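Local coordinates for uncharacterized protein (Bacteroides uniformis, PDB 4JPQ) that is of unknown function but probably binds carbohydrate, as a protein of carbohydrate-binding family 9, at residues F146-G151 with D188-P193; A71-V76 with E86-E91; S139-E144 with C153-V158; L37-W42 with W198-L203. All blocks are in the same frame, centred on the assembly; numbering follows the deposited sequence.

Contact 1: F146-G151 with D188-P193; sequences FEERLG and DKLQTP
The carboxylate of Glu-148 meets the loop 188-193 through OE2, whose syn lone pair, on the side of OE1, takes the backbone N-H of Gln-191 (N to OE2 2.7 Å, 150° at the hydrogen). A second flat group, the Gln-191 amide, lies against Leu-150: methyl CD2 of the leucine is 3.8 Å from Gln-191 CD and almost as near its OE1 and NE2. The strand 146-150 is half of a small antiparallel two-stranded sheet at the margin of what is probably a beta-sandwich, as in family 9 carbohydrate-binding modules, and 188-193 belongs to the loop between strands 178-186 and 195-197. Within 146-150, NH2 of Arg-149 rides 3.5 Å above one face of the Phe-146 ring, toward its rim. Glu-148 crosses to the loop because CG is anti to the backbone N (chi1 -174°) and the chain beyond is extended. Its OE2 has a second partner, Ser-72 OG on strand 72-75, so one oxygen ties the loop to both strands. Leu-190, which is buried, lies alongside, and its methyl CD2 is 3.8 Å from Glu-148 OE2.

Contact 2: A71-V76 with E86-E91; sequences ASVRAV and EDACVE
Arg-74 and Asp-87 join strand 72-75, part of a two-stranded antiparallel sheet, to the stretch leading into strand 89-95 of the main beta fold, probably the beta-sandwich of family 9 carbohydrate-binding modules. The charged interaction is a salt bridge from Arg-74 NH1 to Asp-87 OD1 (2.7 Å), reached because the arginine runs fully extended from CG to NE. The guanidinium and carboxylate planes are turned 34° from each other, and the two side chains cross at about a right angle. Glu-86 lies close by, its OE1 4.4 Å from Arg-74 NH1 and thus beyond a salt bridge; its stronger partner is Arg-83.

Two hydrogen bonds run from backbone N-H groups. Ala-88 N gives one to Arg-74 O (3.1 Å), while Val-76 N reaches Asp-87 OD1 (2.8 Å, 159° at the hydrogen) from above the carboxylate plane. OD1 is therefore gripped by a charge and by an amide, and OD2 is bound to Asn-108 ND2 and Ala-77 N, which together should fix the carboxylate's rotation and favour its negative charge.

Apolar contact is slighter: Val-73 CG1 stands 4.4 Å from Ala-88 CB, and Val-73 leans on Trp-155 of strand 152-162. Within 71-76 itself, Val-76 CG2 sits 3.5 Å above the centre of one face of the Arg-74 guanidinium.

Contact 3: S139-E144 with C153-V158; sequences SSLAGE and CSWELV
Ser-140 holds OG between its backbone N and its carbonyl carbon (chi1 66°), which turns the hydroxyl back onto strand 153-158; Trp-155 has CG in the same kind of position (chi1 58°), leaving its CB to meet Ser-140 and Leu-141 while the indole runs on into the core. Ser-140 OG accepts the N-H of Glu-156 (N to OG 3.1 Å, 158° at the hydrogen), and Ser-140 N answers with a bond to Glu-156 O (3.1 Å). The serine thus binds both backbone groups of one residue. This happens where strand 136-139 leaves its antiparallel neighbour 152-162: Ser-139 and Leu-157 form a non-hydrogen-bonded pair, and a type I turn begins at Ser-139. Its OG, accepting from Leu-141 N (3.1 Å), makes an ST turn and also bonds Cys-109 O. From within the turn, Leu-141 CD1 rests on Trp-155 CB (3.7 Å) and on Cys-153 SG (3.9 Å). Trp-155 NE1 is bound to Glu-70. With the two serine hydroxyls as acceptors, the N-H and C=O of Glu-156 and the N-H of Leu-141 keep partners where the strand pairing ends, while Leu-141 packs against the root of the Trp-155 side chain.

Contact 4: L37-W42 with W198-L203; sequences LDVVNW and WSPIGL
Asn-41 and Ile-201 make the central bond between two loops that run nearly alongside, their end-to-end directions 18° apart. Ile-201 N points almost straight at Asn-41 OD1 (3.0 Å, 179° at the hydrogen), yet arrives from well above the amide's carbonyl plane and not on a lone pair. At one end of the pair, Trp-42 NE1 donates to Leu-203 O (2.9 Å), with the oxygen at the edge of the indole and close to its plane. The benzene part of the same indole meets Ile-201, Trp-42 CZ2 to Ile-201 CG2 being 3.9 Å. At the other end, Val-39 places CG1 4.1 Å from Pro-200 CB and turns CG2 toward Trp-198 O, and Leu-37 packs beside the Trp-198 backbone.

Both segments lie in long connections of the probable beta-sandwich: the loop holding 37-42 follows strand 35-36, and the loop holding 198-203 comes after strand 195-197, which pairs with 178-186.

Asn-41 is placed by its neighbours. Its CB lies 3.4 Å above the centre of one face of the Trp-42 ring. Asn-41 ND2 is bound to Ser-197 OG, which probably helps to fix the amide with OD1 toward Ile-201 N; the same hydroxyl bonds Ser-199 O. Farther out, the Trp-198 ring sits edge-to-face with Phe-53 and with Phe-183, and Lys-5 NZ bonds Trp-198 O.

How the contacts relate
Contacts 1, 2 and 3 cluster on one side of the chain's centre. Contacts 1 and 2 have centres about 7 Å apart and share the small sheet of strands 72-75 and 146-150; contact 3, its centre about 10 Å from that of contact 2, meets it in the core, where Val-90 packs on Trp-155 and Leu-157. Contact 4 stands apart, its centre 19 to 24 Å from the others and touching none. Along the chain contact 2 closes before the other two open, contacts 1 and 3 alternate their segments, and contact 4 spans them all. The small sheet is thus held to the loop 188-193 by contact 1 and to the lead-in of strand 89-95 by contact 2, while contact 4 joins early and late loops elsewhere.

Contact 1: F146-G151 with D188-P193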
loop_
_atom_site.group_PDB
_atom_site.type_symbol
_atom_site.label_atom_id
_atom_site.label_comp_id
_atom_site.label_asym_id
_atom_site.label_seq_id
_atom_site.Cartn_x
_atom_site.Cartn_y
_atom_site.Cartn_z
ATOM N N PHE A 146 11.372 -1.737 16.325
ATOM C CA PHE A 146 10.909 -1.732 17.736
ATOM C C PHE A 146 9.845 -2.777 18.062
ATOM O O PHE A 146 8.973 -3.056 17.241
ATOM C CB PHE A 146 10.401 -0.328 18.151
ATOM C CG PHE A 146 9.285 0.235 17.280
ATOM C CD1 PHE A 146 7.933 -0.038 17.558
ATOM C CD2 PHE A 146 9.575 1.073 16.209
ATOM C CE1 PHE A 146 6.912 0.495 16.772
ATOM C CE2 PHE A 146 8.556 1.612 15.415
ATOM C CZ PHE A 146 7.220 1.323 15.696
ATOM N N GLU A 147 9.920 -3.322 19.282
ATOM C CA GLU A 147 8.934 -4.289 19.797
ATOM C C GLU A 147 7.596 -3.589 20.016
ATOM O O GLU A 147 7.545 -2.364 20.158
ATOM C CB GLU A 147 9.411 -4.939 21.105
ATOM C CG GLU A 147 10.597 -5.897 20.925
ATOM C CD GLU A 147 10.249 -7.167 20.138
ATOM O OE1 GLU A 147 9.077 -7.623 20.127
ATOM O OE2 GLU A 147 11.165 -7.717 19.503
ATOM N N GLU A 148 6.525 -4.369 20.038
ATOM C CA GLU A 148 5.181 -3.814 20.157
ATOM C C GLU A 148 5.013 -2.785 21.293
ATOM O O GLU A 148 5.418 -3.050 22.404
ATOM C CB GLU A 148 4.133 -4.938 20.308
ATOM C CG GLU A 148 2.686 -4.445 20.301
ATOM C CD GLU A 148 1.656 -5.551 20.203
ATOM O OE1 GLU A 148 1.924 -6.669 20.670
ATOM O OE2 GLU A 148 0.565 -5.285 19.649
ATOM N N ARG A 149 4.425 -1.625 20.974
ATOM C CA ARG A 149 4.085 -0.579 21.944
ATOM C C ARG A 149 2.558 -0.499 22.033
ATOM O O ARG A 149 1.882 -0.115 21.065
ATOM C CB ARG A 149 4.617 0.779 21.523
ATOM C CG ARG A 149 6.128 0.882 21.358
ATOM C CD ARG A 149 6.453 2.237 20.747
ATOM N NE ARG A 149 7.813 2.331 20.228
ATOM C CZ ARG A 149 8.267 3.307 19.432
ATOM N NH1 ARG A 149 7.476 4.312 19.015
ATOM N NH2 ARG A 149 9.539 3.275 19.028
ATOM N N LEU A 150 2.030 -0.870 23.199
ATOM C CA LEU A 150 0.595 -0.845 23.484
ATOM C C LEU A 150 0.171 0.584 23.776
ATOM O O LEU A 150 0.938 1.342 24.383
ATOM C CB LEU A 150 0.256 -1.745 24.688
ATOM C CG LEU A 150 0.644 -3.226 24.561
ATOM C CD1 LEU A 150 0.364 -3.992 25.839
ATOM C CD2 LEU A 150 -0.076 -3.877 23.382
ATOM N N GLY A 151 -1.054 0.926 23.371
ATOM C CA GLY A 151 -1.625 2.256 23.557
ATOM C C GLY A 151 -2.038 2.834 22.224
ATOM O O GLY A 151 -1.376 2.586 21.204
ATOM N N ASP A 188 -0.366 -9.193 11.769
ATOM C CA ASP A 188 -0.531 -10.576 12.233
ATOM C C ASP A 188 -0.077 -10.818 13.669
ATOM O O ASP A 188 -0.769 -11.524 14.388
ATOM C CB ASP A 188 0.125 -11.606 11.271
ATOM C CG ASP A 188 -0.578 -11.702 9.890
ATOM O OD1 ASP A 188 -1.345 -10.797 9.500
ATOM O OD2 ASP A 188 -0.333 -12.700 9.177
ATOM N N LYS A 189 1.043 -10.220 14.083
ATOM C CA LYS A 189 1.590 -10.406 15.451
ATOM C C LYS A 189 1.289 -9.273 16.458
ATOM O O LYS A 189 1.892 -9.203 17.543
ATOM C CB LYS A 189 3.089 -10.759 15.394
ATOM C CG LYS A 189 3.358 -12.202 14.949
ATOM C CD LYS A 189 4.761 -12.684 15.308
ATOM C CE LYS A 189 4.882 -14.200 15.245
ATOM N NZ LYS A 189 6.153 -14.657 15.880
ATOM N N LEU A 190 0.338 -8.403 16.111
ATOM C CA LEU A 190 -0.131 -7.344 17.023
ATOM C C LEU A 190 -1.032 -7.973 18.076
ATOM O O LEU A 190 -1.496 -9.084 17.900
ATOM C CB LEU A 190 -0.925 -6.256 16.272
ATOM C CG LEU A 190 -0.175 -5.367 15.283
ATOM C CD1 LEU A 190 -1.145 -4.429 14.599
ATOM C CD2 LEU A 190 0.918 -4.551 15.961
ATOM N N GLN A 191 -1.292 -7.234 19.150
ATOM C CA GLN A 191 -2.174 -7.669 20.252
ATOM C C GLN A 191 -3.551 -8.104 19.742
ATOM O O GLN A 191 -4.094 -9.101 20.222
ATOM C CB GLN A 191 -2.358 -6.531 21.271
ATOM C CG GLN A 191 -3.140 -6.895 22.534
ATOM C CD GLN A 191 -3.393 -5.718 23.465
ATOM O OE1 GLN A 191 -3.155 -5.815 24.665
ATOM N NE2 GLN A 191 -3.862 -4.605 22.921
ATOM N N THR A 192 -4.110 -7.323 18.812
ATOM C CA THR A 192 -5.401 -7.595 18.181
ATOM C C THR A 192 -5.170 -7.634 16.662
ATOM O O THR A 192 -5.230 -6.589 15.993
ATOM C CB THR A 192 -6.461 -6.530 18.548
ATOM O OG1 THR A 192 -6.405 -6.256 19.945
ATOM C CG2 THR A 192 -7.867 -7.024 18.186
ATOM N N PRO A 193 -4.865 -8.829 16.111
ATOM C CA PRO A 193 -4.675 -8.892 14.658
ATOM C C PRO A 193 -5.983 -8.565 13.954
ATOM O O PRO A 193 -7.065 -8.780 14.510
ATOM C CB PRO A 193 -4.226 -10.338 14.402
ATOM C CG PRO A 193 -3.766 -10.846 15.714
ATOM C CD PRO A 193 -4.559 -10.120 16.755
#

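Contact 2: A71-V76 with E86-E91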
loop_
_atom_site.group_PDB
_atom_site.type_symbol
_atom_site.label_atom_id
_atom_site.label_comp_id
_atom_site.label_asym_id
_atom_site.label_seq_id
_atom_site.Cartn_x
_atom_site.Cartn_y
_atom_site.Cartn_z
ATOM N N ALA A 71 -4.929 0.565 18.247
ATOM C CA ALA A 71 -4.632 0.272 19.671
ATOM C C ALA A 71 -3.189 -0.102 19.996
ATOM O O ALA A 71 -2.803 -0.051 21.166
ATOM C CB ALA A 71 -5.592 -0.785 20.226
ATOM N N SER A 72 -2.416 -0.513 18.990
ATOM C CA SER A 72 -0.996 -0.843 19.178
ATOM C C SER A 72 -0.228 -0.818 17.865
ATOM O O SER A 72 -0.822 -0.978 16.798
ATOM C CB SER A 72 -0.808 -2.209 19.863
ATOM O OG SER A 72 -1.222 -3.293 19.047
ATOM N N VAL A 73 1.087 -0.623 17.978
ATOM C CA VAL A 73 2.011 -0.610 16.837
ATOM C C VAL A 73 3.235 -1.468 17.133
ATOM O O VAL A 73 3.594 -1.667 18.293
ATOM C CB VAL A 73 2.431 0.815 16.428
ATOM C CG1 VAL A 73 1.230 1.577 15.888
ATOM C CG2 VAL A 73 3.066 1.584 17.578
ATOM N N ARG A 74 3.880 -1.939 16.072
ATOM C CA ARG A 74 5.009 -2.876 16.159
ATOM C C ARG A 74 5.818 -2.805 14.866
ATOM O O ARG A 74 5.234 -2.611 13.816
ATOM C CB ARG A 74 4.423 -4.279 16.331
ATOM C CG ARG A 74 5.388 -5.447 16.451
ATOM C CD ARG A 74 4.601 -6.755 16.513
ATOM N NE ARG A 74 5.444 -7.921 16.796
ATOM C CZ ARG A 74 6.105 -8.662 15.903
ATOM N NH1 ARG A 74 6.075 -8.408 14.586
ATOM N NH2 ARG A 74 6.827 -9.690 16.336
ATOM N N ALA A 75 7.137 -2.946 14.950
ATOM C CA ALA A 75 8.019 -2.926 13.755
ATOM C C ALA A 75 9.315 -3.680 14.025
ATOM O O ALA A 75 10.373 -3.090 14.177
ATOM C CB ALA A 75 8.295 -1.508 13.315
ATOM N N VAL A 76 9.195 -4.995 14.151
ATOM C CA VAL A 76 10.325 -5.876 14.429
ATOM C C VAL A 76 11.204 -6.130 13.193
ATOM O O VAL A 76 12.421 -6.272 13.335
ATOM C CB VAL A 76 9.843 -7.219 15.075
ATOM C CG1 VAL A 76 11.012 -8.183 15.330
ATOM C CG2 VAL A 76 9.095 -6.925 16.379
ATOM N N GLU A 86 3.468 -8.986 9.728
ATOM C CA GLU A 86 3.348 -9.279 11.173
ATOM C C GLU A 86 3.346 -8.032 12.035
ATOM O O GLU A 86 2.744 -8.025 13.117
ATOM C CB GLU A 86 4.478 -10.181 11.629
ATOM C CG GLU A 86 4.500 -11.525 10.927
ATOM C CD GLU A 86 5.617 -12.405 11.393
ATOM O OE1 GLU A 86 6.611 -11.896 11.964
ATOM O OE2 GLU A 86 5.489 -13.615 11.178
ATOM N N ASP A 87 4.061 -7.012 11.563
ATOM C CA ASP A 87 4.146 -5.696 12.189
ATOM C C ASP A 87 2.892 -4.903 11.768
ATOM O O ASP A 87 2.107 -5.386 10.948
ATOM C CB ASP A 87 5.417 -4.971 11.693
ATOM C CG ASP A 87 6.694 -5.686 12.079
ATOM O OD1 ASP A 87 6.786 -6.178 13.222
ATOM O OD2 ASP A 87 7.650 -5.714 11.271
ATOM N N ALA A 88 2.686 -3.717 12.360
ATOM C CA ALA A 88 1.582 -2.811 11.957
ATOM C C ALA A 88 1.945 -2.413 10.542
ATOM O O ALA A 88 2.982 -1.775 10.323
ATOM C CB ALA A 88 1.488 -1.588 12.853
ATOM N N CYS A 89 1.099 -2.800 9.594
ATOM C CA CYS A 89 1.431 -2.713 8.185
ATOM C C CYS A 89 0.298 -2.259 7.293
ATOM O O CYS A 89 -0.831 -2.713 7.463
ATOM C CB CYS A 89 1.860 -4.128 7.787
ATOM S SG CYS A 89 2.335 -4.423 6.083
ATOM N N VAL A 90 0.636 -1.396 6.326
ATOM C CA VAL A 90 -0.281 -0.943 5.269
ATOM C C VAL A 90 0.263 -1.510 3.959
ATOM O O VAL A 90 1.491 -1.659 3.797
ATOM C CB VAL A 90 -0.448 0.575 5.167
ATOM C CG1 VAL A 90 -1.161 1.092 6.408
ATOM C CG2 VAL A 90 0.874 1.303 4.929
ATOM N N GLU A 91 -0.654 -1.840 3.047
ATOM C CA GLU A 91 -0.309 -2.528 1.809
ATOM C C GLU A 91 -1.032 -1.953 0.587
ATOM O O GLU A 91 -2.129 -1.409 0.706
ATOM C CB GLU A 91 -0.639 -4.027 1.945
ATOM C CG GLU A 91 -0.084 -4.717 3.201
ATOM C CD GLU A 91 -0.400 -6.202 3.314
ATOM O OE1 GLU A 91 -1.138 -6.746 2.480
ATOM O OE2 GLU A 91 0.082 -6.835 4.271
#

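Contact 3: S139-E144 with C153-V158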
loop_
_atom_site.group_PDB
_atom_site.type_symbol
_atom_site.label_atom_id
_atom_site.label_comp_id
_atom_site.label_asym_id
_atom_site.label_seq_id
_atom_site.Cartn_x
_atom_site.Cartn_y
_atom_site.Cartn_z
ATOM N N SER A 139 7.606 7.714 7.100
ATOM C CA SER A 139 6.621 7.432 8.143
ATOM C C SER A 139 6.824 8.334 9.346
ATOM O O SER A 139 7.937 8.777 9.610
ATOM C CB SER A 139 6.691 5.979 8.595
ATOM O OG SER A 139 5.788 5.746 9.668
ATOM N N SER A 140 5.736 8.567 10.080
ATOM C CA SER A 140 5.765 9.331 11.337
ATOM C C SER A 140 6.404 8.516 12.473
ATOM O O SER A 140 6.713 9.089 13.522
ATOM C CB SER A 140 4.356 9.832 11.736
ATOM O OG SER A 140 3.460 8.765 12.051
ATOM N N LEU A 141 6.545 7.192 12.292
ATOM C CA LEU A 141 7.224 6.290 13.237
ATOM C C LEU A 141 8.478 5.668 12.601
ATOM O O LEU A 141 8.940 4.604 13.035
ATOM C CB LEU A 141 6.263 5.179 13.684
ATOM C CG LEU A 141 5.010 5.628 14.422
ATOM C CD1 LEU A 141 4.106 4.432 14.654
ATOM C CD2 LEU A 141 5.368 6.296 15.730
ATOM N N ALA A 142 9.055 6.354 11.615
ATOM C CA ALA A 142 10.237 5.855 10.902
ATOM C C ALA A 142 11.445 5.809 11.809
ATOM O O ALA A 142 11.516 6.543 12.811
ATOM C CB ALA A 142 10.545 6.700 9.660
ATOM N N GLY A 143 12.367 4.915 11.455
ATOM C CA GLY A 143 13.616 4.721 12.171
ATOM C C GLY A 143 13.871 3.288 12.578
ATOM O O GLY A 143 13.499 2.356 11.864
ATOM N N GLU A 144 14.508 3.135 13.738
ATOM C CA GLU A 144 14.941 1.838 14.263
ATOM C C GLU A 144 13.781 0.844 14.369
ATOM O O GLU A 144 12.646 1.265 14.598
ATOM C CB GLU A 144 15.543 1.961 15.697
ATOM C CG GLU A 144 16.638 2.998 15.963
ATOM C CD GLU A 144 17.821 2.907 15.024
ATOM O OE1 GLU A 144 18.118 1.799 14.502
ATOM O OE2 GLU A 144 18.464 3.961 14.826
ATOM N N CYS A 153 -2.353 4.922 19.110
ATOM C CA CYS A 153 -1.310 5.629 18.370
ATOM C C CYS A 153 -1.762 6.023 16.962
ATOM O O CYS A 153 -2.224 5.160 16.202
ATOM C CB CYS A 153 -0.088 4.719 18.266
ATOM S SG CYS A 153 1.167 5.299 17.101
ATOM N N SER A 154 -1.614 7.310 16.631
ATOM C CA SER A 154 -1.919 7.828 15.292
ATOM C C SER A 154 -0.621 7.916 14.479
ATOM O O SER A 154 0.338 8.525 14.926
ATOM C CB SER A 154 -2.585 9.200 15.354
ATOM O OG SER A 154 -3.877 9.110 15.910
ATOM N N TRP A 155 -0.579 7.269 13.317
ATOM C CA TRP A 155 0.590 7.343 12.436
ATOM C C TRP A 155 0.195 7.494 10.991
ATOM O O TRP A 155 -0.951 7.254 10.640
ATOM C CB TRP A 155 1.533 6.153 12.616
ATOM C CG TRP A 155 0.942 4.799 12.390
ATOM C CD1 TRP A 155 0.179 4.086 13.266
ATOM C CD2 TRP A 155 1.144 3.951 11.253
ATOM N NE1 TRP A 155 -0.139 2.861 12.729
ATOM C CE2 TRP A 155 0.435 2.758 11.490
ATOM C CE3 TRP A 155 1.850 4.087 10.048
ATOM C CZ2 TRP A 155 0.409 1.712 10.574
ATOM C CZ3 TRP A 155 1.815 3.035 9.126
ATOM C CH2 TRP A 155 1.099 1.871 9.395
ATOM N N GLU A 156 1.160 7.945 10.189
ATOM C CA GLU A 156 0.991 8.165 8.764
ATOM C C GLU A 156 2.193 7.602 8.021
ATOM O O GLU A 156 3.295 7.525 8.570
ATOM C CB GLU A 156 0.850 9.653 8.448
ATOM C CG GLU A 156 -0.219 10.357 9.276
ATOM C CD GLU A 156 -0.504 11.794 8.847
ATOM O OE1 GLU A 156 0.018 12.237 7.802
ATOM O OE2 GLU A 156 -1.277 12.477 9.559
ATOM N N LEU A 157 1.965 7.223 6.768
ATOM C CA LEU A 157 2.983 6.615 5.926
ATOM C C LEU A 157 2.775 6.962 4.464
ATOM O O LEU A 157 1.636 7.018 4.013
ATOM C CB LEU A 157 2.975 5.096 6.117
ATOM C CG LEU A 157 4.003 4.267 5.322
ATOM C CD1 LEU A 157 4.526 3.112 6.157
ATOM C CD2 LEU A 157 3.492 3.773 3.970
ATOM N N VAL A 158 3.897 7.127 3.746
ATOM C CA VAL A 158 3.921 7.509 2.353
ATOM C C VAL A 158 4.830 6.608 1.554
ATOM O O VAL A 158 5.889 6.217 2.034
ATOM C CB VAL A 158 4.431 8.956 2.209
ATOM C CG1 VAL A 158 4.804 9.322 0.770
ATOM C CG2 VAL A 158 3.386 9.914 2.740
#

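Contact 4: L37-W42 with W198-L203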
loop_
_atom_site.group_PDB
_atom_site.type_symbol
_atom_site.label_atom_id
_atom_site.label_comp_id
_atom_site.label_asym_id
_atom_site.label_seq_id
_atom_site.Cartn_x
_atom_site.Cartn_y
_atom_site.Cartn_z
ATOM N N LEU A 37 -10.549 3.065 4.240
ATOM C CA LEU A 37 -10.087 1.673 4.088
ATOM C C LEU A 37 -10.667 0.993 5.329
ATOM O O LEU A 37 -10.026 0.942 6.376
ATOM C CB LEU A 37 -8.561 1.643 4.036
ATOM C CG LEU A 37 -7.833 0.378 3.572
ATOM C CD1 LEU A 37 -6.341 0.667 3.454
ATOM C CD2 LEU A 37 -8.068 -0.818 4.472
ATOM N N ASP A 38 -11.914 0.535 5.206
ATOM C CA ASP A 38 -12.677 0.045 6.355
ATOM C C ASP A 38 -13.601 -1.145 6.087
ATOM O O ASP A 38 -14.618 -1.308 6.791
ATOM C CB ASP A 38 -13.482 1.243 6.932
ATOM C CG ASP A 38 -14.562 1.768 5.976
ATOM O OD1 ASP A 38 -14.468 1.502 4.749
ATOM O OD2 ASP A 38 -15.498 2.459 6.467
ATOM N N VAL A 39 -13.262 -1.971 5.094
ATOM C CA VAL A 39 -14.077 -3.143 4.791
ATOM C C VAL A 39 -13.551 -4.305 5.637
ATOM O O VAL A 39 -12.413 -4.738 5.459
ATOM C CB VAL A 39 -14.111 -3.484 3.290
ATOM C CG1 VAL A 39 -15.098 -4.629 3.009
ATOM C CG2 VAL A 39 -14.525 -2.252 2.487
ATOM N N VAL A 40 -14.409 -4.777 6.549
ATOM C CA VAL A 40 -14.153 -5.903 7.448
ATOM C C VAL A 40 -14.791 -7.099 6.753
ATOM O O VAL A 40 -15.978 -7.377 6.931
ATOM C CB VAL A 40 -14.786 -5.655 8.844
ATOM C CG1 VAL A 40 -14.584 -6.849 9.771
ATOM C CG2 VAL A 40 -14.209 -4.390 9.477
ATOM N N ASN A 41 -14.001 -7.790 5.938
ATOM C CA ASN A 41 -14.492 -8.929 5.137
ATOM C C ASN A 41 -14.743 -10.214 5.906
ATOM O O ASN A 41 -15.540 -11.026 5.440
ATOM C CB ASN A 41 -13.524 -9.248 4.005
ATOM C CG ASN A 41 -13.390 -8.113 3.012
ATOM O OD1 ASN A 41 -14.358 -7.761 2.340
ATOM N ND2 ASN A 41 -12.178 -7.558 2.882
ATOM N N TRP A 42 -14.067 -10.400 7.053
ATOM C CA TRP A 42 -14.183 -11.611 7.871
ATOM C C TRP A 42 -14.565 -11.281 9.311
ATOM O O TRP A 42 -13.779 -10.669 10.032
ATOM C CB TRP A 42 -12.868 -12.389 7.808
ATOM C CG TRP A 42 -12.471 -12.604 6.385
ATOM C CD1 TRP A 42 -12.950 -13.552 5.542
ATOM C CD2 TRP A 42 -11.568 -11.804 5.626
ATOM N NE1 TRP A 42 -12.389 -13.410 4.308
ATOM C CE2 TRP A 42 -11.531 -12.344 4.327
ATOM C CE3 TRP A 42 -10.776 -10.679 5.921
ATOM C CZ2 TRP A 42 -10.734 -11.799 3.305
ATOM C CZ3 TRP A 42 -9.981 -10.135 4.901
ATOM C CH2 TRP A 42 -9.974 -10.699 3.605
ATOM N N TRP A 198 -9.913 -2.061 1.016
ATOM C CA TRP A 198 -10.605 -0.942 0.391
ATOM C C TRP A 198 -11.802 -1.484 -0.388
ATOM O O TRP A 198 -12.953 -1.130 -0.079
ATOM C CB TRP A 198 -9.652 -0.125 -0.499
ATOM C CG TRP A 198 -10.355 0.826 -1.393
ATOM C CD1 TRP A 198 -11.125 1.896 -1.024
ATOM C CD2 TRP A 198 -10.365 0.791 -2.812
ATOM N NE1 TRP A 198 -11.613 2.531 -2.137
ATOM C CE2 TRP A 198 -11.158 1.873 -3.249
ATOM C CE3 TRP A 198 -9.775 -0.047 -3.766
ATOM C CZ2 TRP A 198 -11.377 2.139 -4.602
ATOM C CZ3 TRP A 198 -9.990 0.218 -5.114
ATOM C CH2 TRP A 198 -10.786 1.309 -5.518
ATOM N N SER A 199 -11.522 -2.309 -1.400
ATOM C CA SER A 199 -12.571 -2.936 -2.199
ATOM C C SER A 199 -12.830 -4.285 -1.532
ATOM O O SER A 199 -11.855 -4.894 -1.029
ATOM C CB SER A 199 -12.169 -3.108 -3.658
ATOM O OG SER A 199 -13.230 -3.685 -4.392
ATOM N N PRO A 200 -14.112 -4.764 -1.528
ATOM C CA PRO A 200 -14.401 -6.007 -0.793
ATOM C C PRO A 200 -13.875 -7.300 -1.417
ATOM O O PRO A 200 -13.667 -7.367 -2.629
ATOM C CB PRO A 200 -15.939 -6.028 -0.705
ATOM C CG PRO A 200 -16.360 -4.624 -0.960
ATOM C CD PRO A 200 -15.364 -4.124 -1.963
ATOM N N ILE A 201 -13.689 -8.304 -0.555
ATOM C CA ILE A 201 -13.177 -9.643 -0.903
ATOM C C ILE A 201 -14.173 -10.665 -0.364
ATOM O O ILE A 201 -14.571 -10.571 0.803
ATOM C CB ILE A 201 -11.781 -9.901 -0.284
ATOM C CG1 ILE A 201 -10.742 -8.948 -0.889
ATOM C CG2 ILE A 201 -11.350 -11.354 -0.492
ATOM C CD1 ILE A 201 -9.436 -8.883 -0.128
ATOM N N GLY A 202 -14.534 -11.642 -1.205
ATOM C CA GLY A 202 -15.520 -12.674 -0.872
ATOM C C GLY A 202 -14.970 -14.082 -0.707
ATOM O O GLY A 202 -15.675 -15.043 -0.980
ATOM N N LEU A 203 -13.724 -14.208 -0.260
ATOM C CA LEU A 203 -13.101 -15.506 -0.020
ATOM C C LEU A 203 -13.499 -15.878 1.392
ATOM O O LEU A 203 -13.675 -14.988 2.239
ATOM C CB LEU A 203 -11.584 -15.437 -0.201
ATOM C CG LEU A 203 -11.130 -15.032 -1.616
ATOM C CD1 LEU A 203 -9.638 -14.734 -1.655
ATOM C CD2 LEU A 203 -11.502 -16.081 -2.659
#